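PDB 4MRU: SusD homolog from Bacteroides thetaiotaomicron, which probably binds mucin O-glycans at the cell surface as a SusD-like outer membrane lipoprotein, consistent with a role in glycan uptake. Local coordinates for residues 487-492 / 497-502; 458-463 / 501-506. All coordinates share one frame; numbering follows the deposited sequence.

Contact 1 of 2, residues 487-492 / 497-502; sequences SSNNQG and GTHVWW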
ATOM      1  N   SER A 487       5.439  16.274 -13.526  1.00 24.47           N
ATOM      2  CA  SER A 487       4.155  16.359 -12.836  1.00 23.01           C
ATOM      3  C   SER A 487       3.076  16.897 -13.751  1.00 22.37           C
ATOM      4  O   SER A 487       3.296  17.864 -14.476  1.00 21.97           O
ATOM      5  CB  SER A 487       4.239  17.273 -11.609  1.00 20.83           C
ATOM      6  OG  SER A 487       3.063  17.177 -10.776  1.00 19.90           O
ATOM      7  N   SER A 488       1.901  16.281 -13.690  1.00 20.85           N
ATOM      8  CA  SER A 488       0.727  16.840 -14.360  1.00 23.28           C
ATOM      9  C   SER A 488       0.146  17.993 -13.552  1.00 26.89           C
ATOM     10  O   SER A 488      -0.721  18.701 -14.031  1.00 22.87           O
ATOM     11  CB  SER A 488      -0.326  15.760 -14.546  1.00 26.54           C
ATOM     12  OG  SER A 488      -0.890  15.345 -13.306  1.00 22.12           O
ATOM     13  N   ASN A 489       0.615  18.168 -12.310  1.00 22.48           N
ATOM     14  CA  ASN A 489       0.075  19.198 -11.443  1.00 21.34           C
ATOM     15  C   ASN A 489       1.053  19.584 -10.354  1.00 19.46           C
ATOM     16  O   ASN A 489       1.063  19.003  -9.274  1.00 19.14           O
ATOM     17  CB  ASN A 489      -1.238  18.730 -10.826  1.00 20.48           C
ATOM     18  CG  ASN A 489      -1.912  19.808 -10.021  1.00 24.61           C
ATOM     19  OD1 ASN A 489      -1.500  20.967 -10.021  1.00 24.88           O
ATOM     20  ND2 ASN A 489      -2.942  19.431  -9.312  1.00 30.11           N
ATOM     21  N   ASN A 490       1.879  20.555 -10.675  1.00 23.15           N
ATOM     22  CA  ASN A 490       2.881  21.077  -9.755  1.00 23.04           C
ATOM     23  C   ASN A 490       2.238  22.056  -8.817  1.00 23.79           C
ATOM     24  O   ASN A 490       1.548  22.984  -9.249  1.00 26.24           O
ATOM     25  CB  ASN A 490       4.003  21.756 -10.521  1.00 23.00           C
ATOM     26  CG  ASN A 490       5.029  22.382  -9.613  1.00 23.80           C
ATOM     27  OD1 ASN A 490       5.397  21.824  -8.569  1.00 19.70           O
ATOM     28  ND2 ASN A 490       5.540  23.510 -10.023  1.00 22.61           N
ATOM     29  N   GLN A 491       2.449  21.860  -7.531  1.00 25.10           N
ATOM     30  CA  GLN A 491       1.936  22.775  -6.502  1.00 26.34           C
ATOM     31  C   GLN A 491       3.083  23.209  -5.597  1.00 24.05           C
ATOM     32  O   GLN A 491       3.199  22.793  -4.453  1.00 24.51           O
ATOM     33  CB  GLN A 491       0.818  22.095  -5.717  1.00 22.54           C
ATOM     34  CG  GLN A 491      -0.437  21.817  -6.554  1.00 23.17           C
ATOM     35  CD  GLN A 491      -1.156  23.073  -6.986  1.00 28.49           C
ATOM     36  OE1 GLN A 491      -1.187  24.043  -6.270  1.00 28.70           O
ATOM     37  NE2 GLN A 491      -1.759  23.039  -8.144  1.00 27.91           N
ATOM     38  N   GLY A 492       3.950  24.030  -6.170  1.00 24.76           N
ATOM     39  CA  GLY A 492       5.067  24.623  -5.459  1.00 25.13           C
ATOM     40  C   GLY A 492       6.277  23.726  -5.327  1.00 25.13           C
ATOM     41  O   GLY A 492       7.134  23.950  -4.445  1.00 28.17           O
ATOM     42  N   GLY A 497       1.305  18.641  -2.234  1.00 18.79           N
ATOM     43  CA  GLY A 497       0.308  18.865  -3.268  1.00 21.19           C
ATOM     44  C   GLY A 497       0.697  18.474  -4.692  1.00 18.99           C
ATOM     45  O   GLY A 497      -0.156  18.265  -5.575  1.00 20.26           O
ATOM     46  N   THR A 498       1.988  18.353  -4.915  1.00 17.46           N
ATOM     47  CA  THR A 498       2.510  18.125  -6.244  1.00 16.25           C
ATOM     48  C   THR A 498       2.284  16.665  -6.617  1.00 19.95           C
ATOM     49  O   THR A 498       2.565  15.791  -5.820  1.00 18.73           O
ATOM     50  CB  THR A 498       3.998  18.491  -6.293  1.00 16.64           C
ATOM     51  OG1 THR A 498       4.134  19.916  -6.173  1.00 18.97           O
ATOM     52  CG2 THR A 498       4.631  18.064  -7.601  1.00 16.76           C
ATOM     53  N   HIS A 499       1.774  16.411  -7.826  1.00 20.17           N
ATOM     54  CA  HIS A 499       1.505  15.041  -8.256  1.00 19.14           C
ATOM     55  C   HIS A 499       2.807  14.357  -8.674  1.00 17.63           C
ATOM     56  O   HIS A 499       3.638  14.943  -9.394  1.00 19.21           O
ATOM     57  CB  HIS A 499       0.522  14.999  -9.440  1.00 18.08           C
ATOM     58  CG  HIS A 499      -0.897  15.357  -9.089  1.00 19.54           C
ATOM     59  ND1 HIS A 499      -1.968  14.917  -9.831  1.00 20.03           N
ATOM     60  CD2 HIS A 499      -1.420  16.105  -8.084  1.00 20.10           C
ATOM     61  CE1 HIS A 499      -3.091  15.380  -9.299  1.00 21.29           C
ATOM     62  NE2 HIS A 499      -2.786  16.105  -8.247  1.00 22.42           N
ATOM     63  N   VAL A 500       2.938  13.096  -8.319  1.00 20.07           N
ATOM     64  CA  VAL A 500       3.974  12.245  -8.907  1.00 17.67           C
ATOM     65  C   VAL A 500       3.596  11.925 -10.357  1.00 17.86           C
ATOM     66  O   VAL A 500       2.428  12.048 -10.743  1.00 19.17           O
ATOM     67  CB  VAL A 500       4.240  10.942  -8.086  1.00 16.20           C
ATOM     68  CG1 VAL A 500       4.538  11.285  -6.604  1.00 18.75           C
ATOM     69  CG2 VAL A 500       3.094   9.987  -8.178  1.00 18.33           C
ATOM     70  N   TRP A 501       4.576  11.418 -11.113  1.00 18.69           N
ATOM     71  CA  TRP A 501       4.409  11.254 -12.566  1.00 20.14           C
ATOM     72  C   TRP A 501       3.207  10.394 -12.969  1.00 17.73           C
ATOM     73  O   TRP A 501       2.519  10.743 -13.908  1.00 18.37           O
ATOM     74  CB  TRP A 501       5.708  10.696 -13.184  1.00 20.18           C
ATOM     75  CG  TRP A 501       5.563  10.237 -14.606  1.00 19.49           C
ATOM     76  CD1 TRP A 501       5.432  11.010 -15.713  1.00 23.00           C
ATOM     77  CD2 TRP A 501       5.561   8.885 -15.053  1.00 18.56           C
ATOM     78  NE1 TRP A 501       5.330  10.217 -16.836  1.00 20.62           N
ATOM     79  CE2 TRP A 501       5.375   8.904 -16.441  1.00 22.36           C
ATOM     80  CE3 TRP A 501       5.681   7.650 -14.407  1.00 22.31           C
ATOM     81  CZ2 TRP A 501       5.349   7.738 -17.200  1.00 21.64           C
ATOM     82  CZ3 TRP A 501       5.614   6.480 -15.173  1.00 19.25           C
ATOM     83  CH2 TRP A 501       5.471   6.551 -16.549  1.00 21.18           C
ATOM     84  N   TRP A 502       2.927   9.289 -12.298  1.00 16.55           N
ATOM     85  CA  TRP A 502       1.802   8.458 -12.737  1.00 17.37           C
ATOM     86  C   TRP A 502       0.414   9.020 -12.342  1.00 19.40           C
ATOM     87  O   TRP A 502      -0.577   8.476 -12.787  1.00 19.92           O
ATOM     88  CB  TRP A 502       1.917   6.999 -12.260  1.00 17.83           C
ATOM     89  CG  TRP A 502       2.208   6.728 -10.781  1.00 17.56           C
ATOM     90  CD1 TRP A 502       3.340   6.207 -10.286  1.00 18.31           C
ATOM     91  CD2 TRP A 502       1.327   6.883  -9.661  1.00 17.23           C
ATOM     92  NE1 TRP A 502       3.259   6.055  -8.943  1.00 17.53           N
ATOM     93  CE2 TRP A 502       2.031   6.496  -8.528  1.00 16.56           C
ATOM     94  CE3 TRP A 502       0.039   7.365  -9.511  1.00 18.49           C
ATOM     95  CZ2 TRP A 502       1.489   6.528  -7.263  1.00 19.62           C
ATOM     96  CZ3 TRP A 502      -0.513   7.407  -8.232  1.00 18.33           C
ATOM     97  CH2 TRP A 502       0.224   7.016  -7.130  1.00 17.30           C
TER
HETATM   98  O   HOH W   1       1.453  13.819 -12.678  1.00 19.30           O

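Contact 2 of 2, residues 458-463 / 501-506; sequences GMRRLM and WWDRKA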
ATOM      1  N   GLY A 458      -6.317  16.060  -1.009  1.00 20.18           N
ATOM      2  CA  GLY A 458      -5.491  15.327  -0.070  1.00 20.01           C
ATOM      3  C   GLY A 458      -4.000  15.310  -0.389  1.00 17.85           C
ATOM      4  O   GLY A 458      -3.534  16.050  -1.263  1.00 19.84           O
HETATM    5  N   MSE A 459      -3.266  14.510   0.360  1.00 19.98           N
HETATM    6  CA  MSE A 459      -1.823  14.369   0.130  1.00 21.80           C
HETATM    7  C   MSE A 459      -1.593  13.601  -1.146  1.00 18.24           C
HETATM    8  O   MSE A 459      -2.137  12.513  -1.337  1.00 21.20           O
HETATM    9  CB  MSE A 459      -1.084  13.616   1.225  1.00 23.99           C
HETATM   10  CG  MSE A 459      -1.013  14.405   2.490  1.00 36.51           C
HETATM   11 SE   MSE A 459       0.343  15.812   2.464  0.75 27.41          SE
HETATM   12  CE  MSE A 459       2.074  15.083   3.086  1.00 23.00           C
ATOM     13  N   ARG A 460      -0.764  14.161  -2.016  1.00 18.85           N
ATOM     14  CA  ARG A 460      -0.443  13.588  -3.323  1.00 16.85           C
ATOM     15  C   ARG A 460       0.930  12.898  -3.344  1.00 18.32           C
ATOM     16  O   ARG A 460       1.201  12.061  -4.188  1.00 16.80           O
ATOM     17  CB  ARG A 460      -0.519  14.696  -4.374  1.00 18.17           C
ATOM     18  CG  ARG A 460      -1.837  15.462  -4.407  1.00 19.71           C
ATOM     19  CD  ARG A 460      -3.085  14.587  -4.301  1.00 20.04           C
ATOM     20  NE  ARG A 460      -3.301  13.802  -5.475  1.00 21.49           N
ATOM     21  CZ  ARG A 460      -4.396  13.087  -5.727  1.00 26.25           C
ATOM     22  NH1 ARG A 460      -5.392  12.998  -4.850  1.00 22.84           N
ATOM     23  NH2 ARG A 460      -4.461  12.404  -6.847  1.00 24.61           N
ATOM     24  N   ARG A 461       1.755  13.217  -2.351  1.00 18.86           N
ATOM     25  CA  ARG A 461       3.036  12.628  -2.135  1.00 15.87           C
ATOM     26  C   ARG A 461       3.566  13.108  -0.784  1.00 17.62           C
ATOM     27  O   ARG A 461       2.988  13.995  -0.160  1.00 19.83           O
ATOM     28  CB  ARG A 461       4.011  13.029  -3.236  1.00 16.36           C
ATOM     29  CG  ARG A 461       4.233  14.549  -3.313  1.00 15.01           C
ATOM     30  CD  ARG A 461       5.179  14.929  -4.428  1.00 17.65           C
ATOM     31  NE  ARG A 461       6.569  14.566  -4.191  1.00 19.02           N
ATOM     32  CZ  ARG A 461       7.453  15.276  -3.479  1.00 20.91           C
ATOM     33  NH1 ARG A 461       7.111  16.406  -2.869  1.00 20.18           N
ATOM     34  NH2 ARG A 461       8.712  14.837  -3.370  1.00 21.65           N
ATOM     35  N   LEU A 462       4.684  12.539  -0.342  1.00 21.57           N
ATOM     36  CA  LEU A 462       5.436  13.042   0.807  1.00 19.02           C
ATOM     37  C   LEU A 462       6.597  13.929   0.347  1.00 19.25           C
ATOM     38  O   LEU A 462       7.144  13.724  -0.733  1.00 23.75           O
ATOM     39  CB  LEU A 462       6.050  11.926   1.651  1.00 20.34           C
ATOM     40  CG  LEU A 462       5.271  11.293   2.748  1.00 31.83           C
ATOM     41  CD1 LEU A 462       6.188  10.392   3.599  1.00 26.23           C
ATOM     42  CD2 LEU A 462       4.600  12.365   3.599  1.00 31.62           C
HETATM   43  N   MSE A 463       7.008  14.828   1.228  1.00 18.15           N
HETATM   44  CA  MSE A 463       8.075  15.777   0.953  1.00 20.64           C
HETATM   45  C   MSE A 463       9.398  15.151   1.297  1.00 19.70           C
HETATM   46  O   MSE A 463       9.463  14.328   2.184  1.00 19.03           O
HETATM   47  CB  MSE A 463       7.914  17.051   1.787  1.00 21.35           C
HETATM   48  CG  MSE A 463       6.620  17.765   1.430  1.00 23.66           C
HETATM   49 SE   MSE A 463       5.193  17.182   2.672  0.75 33.94          SE
HETATM   50  CE  MSE A 463       5.727  18.231   4.264  1.00 28.80           C
ATOM     51  N   TRP A 501       4.576  11.418 -11.113  1.00 18.69           N
ATOM     52  CA  TRP A 501       4.409  11.254 -12.566  1.00 20.14           C
ATOM     53  C   TRP A 501       3.207  10.394 -12.969  1.00 17.73           C
ATOM     54  O   TRP A 501       2.519  10.743 -13.908  1.00 18.37           O
ATOM     55  CB  TRP A 501       5.708  10.696 -13.184  1.00 20.18           C
ATOM     56  CG  TRP A 501       5.563  10.237 -14.606  1.00 19.49           C
ATOM     57  CD1 TRP A 501       5.432  11.010 -15.713  1.00 23.00           C
ATOM     58  CD2 TRP A 501       5.561   8.885 -15.053  1.00 18.56           C
ATOM     59  NE1 TRP A 501       5.330  10.217 -16.836  1.00 20.62           N
ATOM     60  CE2 TRP A 501       5.375   8.904 -16.441  1.00 22.36           C
ATOM     61  CE3 TRP A 501       5.681   7.650 -14.407  1.00 22.31           C
ATOM     62  CZ2 TRP A 501       5.349   7.738 -17.200  1.00 21.64           C
ATOM     63  CZ3 TRP A 501       5.614   6.480 -15.173  1.00 19.25           C
ATOM     64  CH2 TRP A 501       5.471   6.551 -16.549  1.00 21.18           C
ATOM     65  N   TRP A 502       2.927   9.289 -12.298  1.00 16.55           N
ATOM     66  CA  TRP A 502       1.802   8.458 -12.737  1.00 17.37           C
ATOM     67  C   TRP A 502       0.414   9.020 -12.342  1.00 19.40           C
ATOM     68  O   TRP A 502      -0.577   8.476 -12.787  1.00 19.92           O
ATOM     69  CB  TRP A 502       1.917   6.999 -12.260  1.00 17.83           C
ATOM     70  CG  TRP A 502       2.208   6.728 -10.781  1.00 17.56           C
ATOM     71  CD1 TRP A 502       3.340   6.207 -10.286  1.00 18.31           C
ATOM     72  CD2 TRP A 502       1.327   6.883  -9.661  1.00 17.23           C
ATOM     73  NE1 TRP A 502       3.259   6.055  -8.943  1.00 17.53           N
ATOM     74  CE2 TRP A 502       2.031   6.496  -8.528  1.00 16.56           C
ATOM     75  CE3 TRP A 502       0.039   7.365  -9.511  1.00 18.49           C
ATOM     76  CZ2 TRP A 502       1.489   6.528  -7.263  1.00 19.62           C
ATOM     77  CZ3 TRP A 502      -0.513   7.407  -8.232  1.00 18.33           C
ATOM     78  CH2 TRP A 502       0.224   7.016  -7.130  1.00 17.30           C
ATOM     79  N   ASP A 503       0.362  10.042 -11.482  1.00 17.66           N
ATOM     80  CA  ASP A 503      -0.898  10.572 -10.950  1.00 18.20           C
ATOM     81  C   ASP A 503      -1.417  11.610 -11.910  1.00 19.20           C
ATOM     82  O   ASP A 503      -1.174  12.842 -11.760  1.00 21.21           O
ATOM     83  CB  ASP A 503      -0.680  11.131  -9.535  1.00 20.97           C
ATOM     84  CG  ASP A 503      -1.941  11.683  -8.903  1.00 25.43           C
ATOM     85  OD1 ASP A 503      -3.015  11.587  -9.549  1.00 20.76           O
ATOM     86  OD2 ASP A 503      -1.832  12.221  -7.763  1.00 22.11           O
ATOM     87  N   ARG A 504      -2.065  11.119 -12.961  1.00 18.61           N
ATOM     88  CA  ARG A 504      -2.447  11.977 -14.097  1.00 18.96           C
ATOM     89  C   ARG A 504      -3.919  11.888 -14.442  1.00 20.92           C
ATOM     90  O   ARG A 504      -4.362  12.527 -15.361  1.00 23.73           O
ATOM     91  CB  ARG A 504      -1.642  11.594 -15.340  1.00 19.25           C
ATOM     92  CG  ARG A 504      -0.143  11.510 -15.133  1.00 19.96           C
ATOM     93  CD  ARG A 504       0.621  11.444 -16.469  1.00 20.11           C
ATOM     94  NE  ARG A 504       0.928  12.793 -16.961  1.00 23.58           N
ATOM     95  CZ  ARG A 504       1.963  13.536 -16.557  1.00 24.85           C
ATOM     96  NH1 ARG A 504       2.814  13.103 -15.631  1.00 24.63           N
ATOM     97  NH2 ARG A 504       2.128  14.732 -17.046  1.00 29.33           N
ATOM     98  N   LYS A 505      -4.699  11.086 -13.733  1.00 21.75           N
ATOM     99  CA  LYS A 505      -6.133  11.013 -14.043  1.00 23.87           C
ATOM    100  C   LYS A 505      -6.798  12.423 -14.001  1.00 26.28           C
ATOM    101  O   LYS A 505      -6.625  13.147 -13.033  1.00 26.81           O
ATOM    102  CB  LYS A 505      -6.821  10.071 -13.074  1.00 22.03           C
ATOM    103  CG  LYS A 505      -8.283   9.840 -13.404  1.00 22.23           C
ATOM    104  CD  LYS A 505      -8.968   8.922 -12.413  1.00 25.63           C
ATOM    105  CE  LYS A 505     -10.405   8.734 -12.850  1.00 34.08           C
ATOM    106  NZ  LYS A 505     -11.147   7.818 -11.976  1.00 37.94           N
ATOM    107  N   ALA A 506      -7.569  12.775 -15.018  1.00 26.95           N
ATOM    108  CA  ALA A 506      -8.407  14.012 -14.986  1.00 46.39           C
ATOM    109  C   ALA A 506      -9.698  13.876 -14.127  1.00 55.06           C
ATOM    110  O   ALA A 506     -10.488  12.970 -14.359  1.00 61.69           O
ATOM    111  CB  ALA A 506      -8.774  14.430 -16.401  1.00 50.78           C
TER
HETATM  112  O   HOH W   2       0.691  12.161  -6.826  1.00 17.89           O

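Contact 1 of 2, residues 487-492 / 497-502
Two irregular strips of the C-terminal tail, both after helix 473-486 of this TPR-type SusD-like fold, lie antiparallel in a hairpin-like turn, with Asn-489 facing His-499 and Asn-490 facing Thr-498. Neither is a regular strand, and most of the bonds joining them use a side chain. The one direct backbone bond runs from His-499 N to Asn-489 O at 3.1 Å. Farther toward the turn, Gln-491 N donates to Thr-498 OG1 at 2.9 Å; that hydroxyl also bonds to the backbone O of Gly-493, within the turn. At the other end Ser-487 closes an ST turn: its OG accepts from Asn-489 N and donates to His-499 O at 2.7 Å, in the carbonyl plane on a lone pair. With OG anti to the Ser-487 backbone N (chi1 -169°), the hydroxyl is placed to serve both strips. A water extends the pairing, donating to Val-500 O and accepting from Ser-488 N at 2.7 Å.

The flat group at the centre is the His-499 imidazole. Asn-489 CB sits over one face in a CH-pi contact, 3.8 Å from the centroid, while the amide plane is turned 55° from the ring. His-499 ND1 is hydrogen-bonded to Asp-503 O, which helps fix the ring's rotation. Replacing His-499 by an alanine is likely to open a gap under Asn-489 CB and to leave Asp-503 O without one of its side-chain partners. The Asn-489 amide is held in turn from within its own strip, where Gln-491 NE2 donates to Asn-489 OD1 at 2.8 Å, the acceptor lying close to the Gln-491 amide plane.

Contact 2 of 2, residues 458-463 / 501-506
A salt bridge between two loops, Arg-460 to Asp-503, joins the segment preceding helix 466-471 to the C-terminal tail, away from the magnesium site. Here the backbones stay 8.2 Å apart between Arg-460 CA and Asp-503 CA, and the side chains span the gap. The arginine bends at chi2 and chi3, bringing one edge of its guanidinium to the carboxylate. The shortest bond runs from Arg-460 NH2 to Asp-503 OD2 at 2.8 Å, on the syn lone pair of that oxygen. Two weak bonds flank it, Arg-460 NE to Asp-503 OD2 at 3.1 Å and Arg-460 NH2 to Asp-503 OD1 at 3.2 Å. The group planes are 36° apart and both NE and NH2 turn to OD2, so this is not a flat one-to-one pairing and OD2 takes most of the load.

A chi1 of -179° carries the Asp-503 carboxylate away from its own backbone N and out to the guanidinium, from the centre of an inverse gamma turn. A water donates to both Asp-503 OD2 and Arg-460 O, each at 2.7 Å, adding a second link beside the ion pair. Arg-460 NH1 donates to Ala-457 O, and Arg-435 of helix 427-437 donates to Arg-460 O. With three donors, one of them weakly placed, converging on OD2 of the buried Asp-503, the carboxylate is probably kept ionised and its negative charge largely offset.

In the fold
From the N-terminal side, the chain passes through 458-463, runs through helices 466-471 and 473-486, and enters 487-492 directly after the second. Contact 1 closes a short turn, with four residues between its segments. Contact 2 closes a longer excursion, with 37 residues between 458-463 and 501-506, and contact 1 lies mostly within it. The two share Trp-501 and Trp-502, and their centres are about 6 Å apart. Ser-488 OG bonds to Asp-503 O, while Arg-461 CD packs on Thr-498 O. Together they tie the tail to the end of helix 473-486 and to the loop following helix 427-437, with Trp-501 reaching helix 152-173.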